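Local coordinates for DNA repair protein PprA (Deinococcus deserti, PDB 6MC8) that binds DNA and takes part in the repair of radiation-induced DNA damage and in genome segregation, forming dimers and probably filaments, at residues R137-L151 / F168-R182. The protein carries 2 engineered substitutions. Numbering follows the deposited sequence.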
loop_
_atom_site.group_PDB
_atom_site.type_symbol
_atom_site.label_atom_id
_atom_site.label_comp_id
_atom_site.label_asym_id
_atom_site.label_seq_id
_atom_site.Cartn_x
_atom_site.Cartn_y
_atom_site.Cartn_z
ATOM N N ARG A 137 -6.203 -0.545 25.232
ATOM C CA ARG A 137 -6.478 -0.850 23.838
ATOM C C ARG A 137 -5.267 -1.502 23.185
ATOM O O ARG A 137 -4.145 -1.434 23.685
ATOM C CB ARG A 137 -6.854 0.410 23.068
ATOM C CG ARG A 137 -8.158 1.017 23.492
ATOM C CD ARG A 137 -8.553 2.157 22.574
ATOM N NE ARG A 137 -7.534 3.198 22.530
ATOM C CZ ARG A 137 -7.398 4.162 23.433
ATOM N NH1 ARG A 137 -8.201 4.213 24.483
ATOM N NH2 ARG A 137 -6.441 5.064 23.302
ATOM N N SER A 138 -5.511 -2.126 22.037
ATOM C CA SER A 138 -4.470 -2.878 21.352
ATOM C C SER A 138 -3.488 -1.936 20.667
ATOM O O SER A 138 -3.889 -1.003 19.968
ATOM C CB SER A 138 -5.096 -3.826 20.334
ATOM O OG SER A 138 -4.104 -4.572 19.656
ATOM N N GLU A 139 -2.196 -2.186 20.866
ATOM C CA GLU A 139 -1.160 -1.370 20.249
ATOM C C GLU A 139 -0.737 -1.858 18.874
ATOM O O GLU A 139 -0.012 -1.134 18.185
ATOM C CB GLU A 139 0.086 -1.303 21.137
ATOM C CG GLU A 139 -0.037 -0.405 22.344
ATOM C CD GLU A 139 1.221 -0.405 23.184
ATOM O OE1 GLU A 139 2.110 -1.237 22.919
ATOM O OE2 GLU A 139 1.329 0.433 24.096
ATOM N N TRP A 140 -1.148 -3.057 18.467
ATOM C CA TRP A 140 -0.770 -3.552 17.153
ATOM C C TRP A 140 -1.468 -2.761 16.060
ATOM O O TRP A 140 -2.614 -2.333 16.211
ATOM C CB TRP A 140 -1.128 -5.029 16.968
ATOM C CG TRP A 140 -0.466 -6.033 17.858
ATOM C CD1 TRP A 140 -1.077 -6.845 18.758
ATOM C CD2 TRP A 140 0.934 -6.308 17.958
ATOM N NE1 TRP A 140 -0.157 -7.637 19.385
ATOM C CE2 TRP A 140 1.089 -7.321 18.917
ATOM C CE3 TRP A 140 2.069 -5.804 17.324
ATOM C CZ2 TRP A 140 2.332 -7.835 19.265
ATOM C CZ3 TRP A 140 3.299 -6.316 17.666
ATOM C CH2 TRP A 140 3.423 -7.320 18.627
ATOM N N GLY A 141 -0.763 -2.568 14.952
ATOM C CA GLY A 141 -1.412 -2.145 13.739
ATOM C C GLY A 141 -2.053 -3.317 13.019
ATOM O O GLY A 141 -1.588 -4.449 13.084
ATOM N N ILE A 142 -3.153 -3.026 12.332
ATOM C CA ILE A 142 -3.855 -4.047 11.566
ATOM C C ILE A 142 -3.076 -4.387 10.304
ATOM O O ILE A 142 -2.871 -5.559 9.969
ATOM C CB ILE A 142 -5.278 -3.566 11.243
ATOM C CG1 ILE A 142 -6.014 -3.273 12.542
ATOM C CG2 ILE A 142 -6.017 -4.591 10.415
ATOM C CD1 ILE A 142 -7.271 -2.532 12.356
ATOM N N LEU A 143 -2.622 -3.366 9.597
ATOM C CA LEU A 143 -1.759 -3.520 8.443
ATOM C C LEU A 143 -0.359 -3.919 8.902
ATOM O O LEU A 143 -0.066 -3.929 10.100
ATOM C CB LEU A 143 -1.751 -2.212 7.654
ATOM C CG LEU A 143 -3.066 -1.774 7.022
ATOM C CD1 LEU A 143 -2.857 -0.475 6.295
ATOM C CD2 LEU A 143 -3.594 -2.835 6.093
ATOM N N PRO A 144 0.539 -4.280 7.980
ATOM C CA PRO A 144 1.953 -4.387 8.350
ATOM C C PRO A 144 2.532 -3.056 8.805
ATOM O O PRO A 144 1.946 -1.989 8.601
ATOM C CB PRO A 144 2.618 -4.875 7.063
ATOM C CG PRO A 144 1.567 -5.648 6.398
ATOM C CD PRO A 144 0.288 -4.940 6.682
ATOM N N GLU A 145 3.704 -3.148 9.438
ATOM C CA GLU A 145 4.288 -2.037 10.182
ATOM C C GLU A 145 4.612 -0.867 9.272
ATOM O O GLU A 145 5.447 -0.971 8.372
ATOM C CB GLU A 145 5.545 -2.496 10.925
ATOM C CG GLU A 145 6.118 -1.439 11.859
ATOM C CD GLU A 145 7.306 -1.937 12.665
ATOM O OE1 GLU A 145 7.722 -3.096 12.469
ATOM O OE2 GLU A 145 7.821 -1.170 13.503
ATOM N N GLY A 146 3.910 0.231 9.499
ATOM C CA GLY A 146 4.040 1.397 8.661
ATOM C C GLY A 146 3.420 2.590 9.342
ATOM O O GLY A 146 3.174 2.582 10.548
ATOM N N HIS A 147 3.168 3.621 8.547
ATOM C CA HIS A 147 2.640 4.866 9.081
ATOM C C HIS A 147 1.165 4.711 9.416
ATOM O O HIS A 147 0.357 4.359 8.553
ATOM C CB HIS A 147 2.835 5.997 8.081
ATOM C CG HIS A 147 2.354 7.322 8.576
ATOM N ND1 HIS A 147 3.062 8.076 9.485
ATOM C CD2 HIS A 147 1.226 8.017 8.310
ATOM C CE1 HIS A 147 2.398 9.186 9.744
ATOM N NE2 HIS A 147 1.279 9.175 9.044
ATOM N N ARG A 148 0.815 4.973 10.667
ATOM C CA ARG A 148 -0.575 5.071 11.073
ATOM C C ARG A 148 -0.933 6.530 11.310
ATOM O O ARG A 148 -0.108 7.309 11.793
ATOM C CB ARG A 148 -0.857 4.220 12.310
ATOM C CG ARG A 148 -0.876 2.735 11.999
ATOM C CD ARG A 148 -1.291 1.897 13.185
ATOM N NE ARG A 148 -0.270 1.790 14.215
ATOM C CZ ARG A 148 -0.493 1.276 15.418
ATOM N NH1 ARG A 148 -1.705 0.854 15.739
ATOM N NH2 ARG A 148 0.486 1.197 16.303
ATOM N N VAL A 149 -2.159 6.892 10.954
ATOM C CA VAL A 149 -2.579 8.287 10.925
ATOM C C VAL A 149 -3.017 8.710 12.318
ATOM O O VAL A 149 -3.822 8.030 12.964
ATOM C CB VAL A 149 -3.714 8.487 9.908
ATOM C CG1 VAL A 149 -4.160 9.941 9.856
ATOM C CG2 VAL A 149 -3.291 8.006 8.549
ATOM N N THR A 150 -2.491 9.837 12.784
ATOM C CA THR A 150 -2.997 10.498 13.981
ATOM C C THR A 150 -4.064 11.484 13.525
ATOM O O THR A 150 -3.755 12.540 12.972
ATOM C CB THR A 150 -1.873 11.189 14.744
ATOM O OG1 THR A 150 -0.888 10.224 15.123
ATOM C CG2 THR A 150 -2.413 11.847 15.992
ATOM N N LEU A 151 -5.326 11.133 13.744
ATOM C CA LEU A 151 -6.421 11.959 13.262
ATOM C C LEU A 151 -6.609 13.189 14.140
ATOM O O LEU A 151 -6.816 13.079 15.352
ATOM C CB LEU A 151 -7.713 11.146 13.202
ATOM C CG LEU A 151 -7.835 10.070 12.121
ATOM C CD1 LEU A 151 -9.077 9.239 12.336
ATOM C CD2 LEU A 151 -7.880 10.708 10.756
ATOM N N PHE A 168 -4.153 2.411 3.843
ATOM C CA PHE A 168 -3.869 3.354 4.911
ATOM C C PHE A 168 -4.445 2.772 6.191
ATOM O O PHE A 168 -5.222 1.820 6.151
ATOM C CB PHE A 168 -4.454 4.751 4.624
ATOM C CG PHE A 168 -5.955 4.827 4.727
ATOM C CD1 PHE A 168 -6.757 4.446 3.668
ATOM C CD2 PHE A 168 -6.565 5.326 5.871
ATOM C CE1 PHE A 168 -8.134 4.522 3.766
ATOM C CE2 PHE A 168 -7.935 5.396 5.968
ATOM C CZ PHE A 168 -8.718 4.998 4.913
ATOM N N GLU A 169 -4.044 3.322 7.326
ATOM C CA GLU A 169 -4.630 2.814 8.583
ATOM C C GLU A 169 -4.592 3.949 9.584
ATOM O O GLU A 169 -3.604 4.599 9.679
ATOM C CB GLU A 169 -3.805 1.682 9.179
ATOM C CG GLU A 169 -4.331 1.203 10.496
ATOM C CD GLU A 169 -3.559 0.054 11.069
ATOM O OE1 GLU A 169 -2.609 -0.407 10.407
ATOM O OE2 GLU A 169 -3.901 -0.389 12.183
ATOM N N THR A 170 -5.688 4.197 10.257
ATOM C CA THR A 170 -5.683 5.240 11.302
ATOM C C THR A 170 -5.421 4.620 12.669
ATOM O O THR A 170 -5.606 3.429 12.860
ATOM C CB THR A 170 -6.932 6.116 11.332
ATOM O OG1 THR A 170 -8.020 5.362 11.818
ATOM C CG2 THR A 170 -7.326 6.650 9.988
ATOM N N HIS A 171 -4.940 5.464 13.566
ATOM C CA HIS A 171 -4.752 5.177 15.000
ATOM C C HIS A 171 -6.112 5.323 15.672
ATOM O O HIS A 171 -7.032 5.847 15.103
ATOM C CB HIS A 171 -3.790 6.177 15.656
ATOM C CG HIS A 171 -2.323 5.912 15.576
ATOM N ND1 HIS A 171 -1.726 4.874 16.196
ATOM C CD2 HIS A 171 -1.325 6.613 15.028
ATOM C CE1 HIS A 171 -0.446 4.918 15.977
ATOM N NE2 HIS A 171 -0.182 5.951 15.277
ATOM N N TRP A 172 -6.218 4.896 16.904
ATOM C CA TRP A 172 -7.463 5.041 17.641
ATOM C C TRP A 172 -7.802 6.514 17.830
ATOM O O TRP A 172 -6.936 7.336 18.134
ATOM C CB TRP A 172 -7.364 4.364 19.005
ATOM C CG TRP A 172 -7.270 2.876 18.993
ATOM C CD1 TRP A 172 -6.170 2.124 19.249
ATOM C CD2 TRP A 172 -8.323 1.957 18.703
ATOM N NE1 TRP A 172 -6.471 0.794 19.153
ATOM C CE2 TRP A 172 -7.789 0.664 18.813
ATOM C CE3 TRP A 172 -9.667 2.103 18.360
ATOM C CZ2 TRP A 172 -8.552 -0.474 18.602
ATOM C CZ3 TRP A 172 -10.416 0.979 18.144
ATOM C CH2 TRP A 172 -9.859 -0.297 18.265
ATOM N N THR A 173 -9.072 6.848 17.632
ATOM C CA THR A 173 -9.580 8.179 17.899
ATOM C C THR A 173 -10.891 8.026 18.663
ATOM O O THR A 173 -11.570 7.004 18.516
ATOM C CB THR A 173 -9.750 8.987 16.583
ATOM O OG1 THR A 173 -10.054 10.357 16.865
ATOM C CG2 THR A 173 -10.822 8.428 15.698
ATOM N N PRO A 174 -11.223 8.963 19.553
ATOM C CA PRO A 174 -12.438 8.803 20.365
ATOM C C PRO A 174 -13.702 8.940 19.531
ATOM O O PRO A 174 -13.829 9.851 18.711
ATOM C CB PRO A 174 -12.322 9.929 21.397
ATOM C CG PRO A 174 -10.890 10.243 21.451
ATOM C CD PRO A 174 -10.378 10.051 20.071
ATOM N N GLY A 175 -14.642 8.047 19.803
ATOM C CA GLY A 175 -15.967 8.066 19.179
ATOM C C GLY A 175 -17.113 8.365 20.132
ATOM O O GLY A 175 -18.214 8.294 19.668
ATOM N N ALA A 176 -16.821 8.671 21.391
ATOM C CA ALA A 176 -17.683 8.970 22.569
ATOM C C ALA A 176 -18.204 7.688 23.204
ATOM O O ALA A 176 -17.828 6.661 22.762
ATOM C CB ALA A 176 -18.793 9.957 22.305
ATOM N N ALA A 177 -18.948 7.792 24.295
ATOM C CA ALA A 177 -19.654 6.662 24.941
ATOM C C ALA A 177 -18.731 5.479 25.240
ATOM O O ALA A 177 -19.167 4.373 25.040
ATOM C CB ALA A 177 -20.791 6.264 24.054
ATOM N N GLN A 178 -17.513 5.765 25.699
ATOM C CA GLN A 178 -16.396 4.824 25.961
ATOM C C GLN A 178 -16.003 4.143 24.651
ATOM O O GLN A 178 -15.329 3.179 24.722
ATOM C CB GLN A 178 -16.717 3.789 27.028
ATOM C CG GLN A 178 -16.894 4.353 28.403
ATOM C CD GLN A 178 -17.347 3.289 29.366
ATOM O OE1 GLN A 178 -17.572 2.146 29.004
ATOM N NE2 GLN A 178 -17.495 3.664 30.612
ATOM N N THR A 179 -16.282 4.769 23.520
ATOM C CA THR A 179 -16.074 4.156 22.217
ATOM C C THR A 179 -14.858 4.760 21.526
ATOM O O THR A 179 -14.691 5.980 21.491
ATOM C CB THR A 179 -17.343 4.330 21.370
ATOM O OG1 THR A 179 -18.339 3.392 21.794
ATOM C CG2 THR A 179 -17.092 4.221 19.893
ATOM N N TRP A 180 -14.002 3.890 21.000
ATOM C CA TRP A 180 -12.839 4.271 20.216
ATOM C C TRP A 180 -12.936 3.643 18.835
ATOM O O TRP A 180 -13.446 2.533 18.677
ATOM C CB TRP A 180 -11.568 3.840 20.931
ATOM C CG TRP A 180 -11.268 4.701 22.102
ATOM C CD1 TRP A 180 -11.814 4.612 23.341
ATOM C CD2 TRP A 180 -10.301 5.747 22.164
ATOM N NE1 TRP A 180 -11.281 5.567 24.163
ATOM C CE2 TRP A 180 -10.345 6.276 23.461
ATOM C CE3 TRP A 180 -9.412 6.299 21.242
ATOM C CZ2 TRP A 180 -9.528 7.321 23.863
ATOM C CZ3 TRP A 180 -8.608 7.333 21.638
ATOM C CH2 TRP A 180 -8.669 7.835 22.940
ATOM N N THR A 181 -12.458 4.364 17.825
ATOM C CA THR A 181 -12.672 3.936 16.453
ATOM C C THR A 181 -11.426 4.152 15.604
ATOM O O THR A 181 -10.574 4.987 15.914
ATOM C CB THR A 181 -13.893 4.648 15.842
ATOM O OG1 THR A 181 -14.150 4.130 14.535
ATOM C CG2 THR A 181 -13.680 6.127 15.761
ATOM N N ARG A 182 -11.322 3.359 14.537
ATOM C CA ARG A 182 -10.238 3.458 13.572
ATOM C C ARG A 182 -10.696 2.922 12.223
ATOM O O ARG A 182 -11.614 2.107 12.136
ATOM C CB ARG A 182 -8.980 2.717 14.045
ATOM C CG ARG A 182 -9.139 1.233 14.279
ATOM C CD ARG A 182 -7.858 0.680 14.853
ATOM N NE ARG A 182 -7.957 -0.719 15.242
ATOM C CZ ARG A 182 -6.956 -1.413 15.765
ATOM N NH1 ARG A 182 -5.783 -0.837 15.953
ATOM N NH2 ARG A 182 -7.125 -2.680 16.103
HETATM O O HOH W 1 -0.222 -0.714 10.656
HETATM O O HOH W 2 -1.510 5.417 6.733
#
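The carboxylate of Glu169 accepts two backbone N-H groups of the loop 137-151. Ile142 N donates to Glu169 OE2 at 2.7 Å, nearly straight and on the syn side, though 25° out of the carboxylate plane. Leu143 N reaches Glu169 OE1 at 3.1 Å from above that plane. A fully extended side chain, with CG anti to the backbone N (chi1 177°), carries the acid into this bend. The aliphatic part of Arg148 runs alongside it, and Arg148 CB sits over one face of the His171 ring. Arg148 NH1 stays 4.4 Å from Glu169 OE2, beyond a salt bridge; Arg148 NH2 donates to Glu139 O, which ties the loop to itself.

Val149 N donates to Glu169 O and His171 N to Val149 O. The two bonds make a single beta bridge between Val149 and Thr170. It joins the loop to strand 168-176, an edge strand of the four-stranded antiparallel sheet within this chain. A water donates to His147 O and weakly accepts from Glu169 N. Arg166 of the second subunit packs on Glu169 and donates to Pro144 O and His147 O, so the loop also lies at the dimer interface.

Trp172 NE1 donates to Ser138 O at 3.2 Å, on a lone pair and in the indole plane. The Arg137 guanidinium lies flat over Trp180, planes 14° apart, in a cation-pi stack. Arg137 CD sits over one face of the Trp172 indole. Ile142 CD1 lies on one face of the Arg182 guanidinium and the Trp172 ring on the other; Arg182 NE is salt-bridged to Glu193.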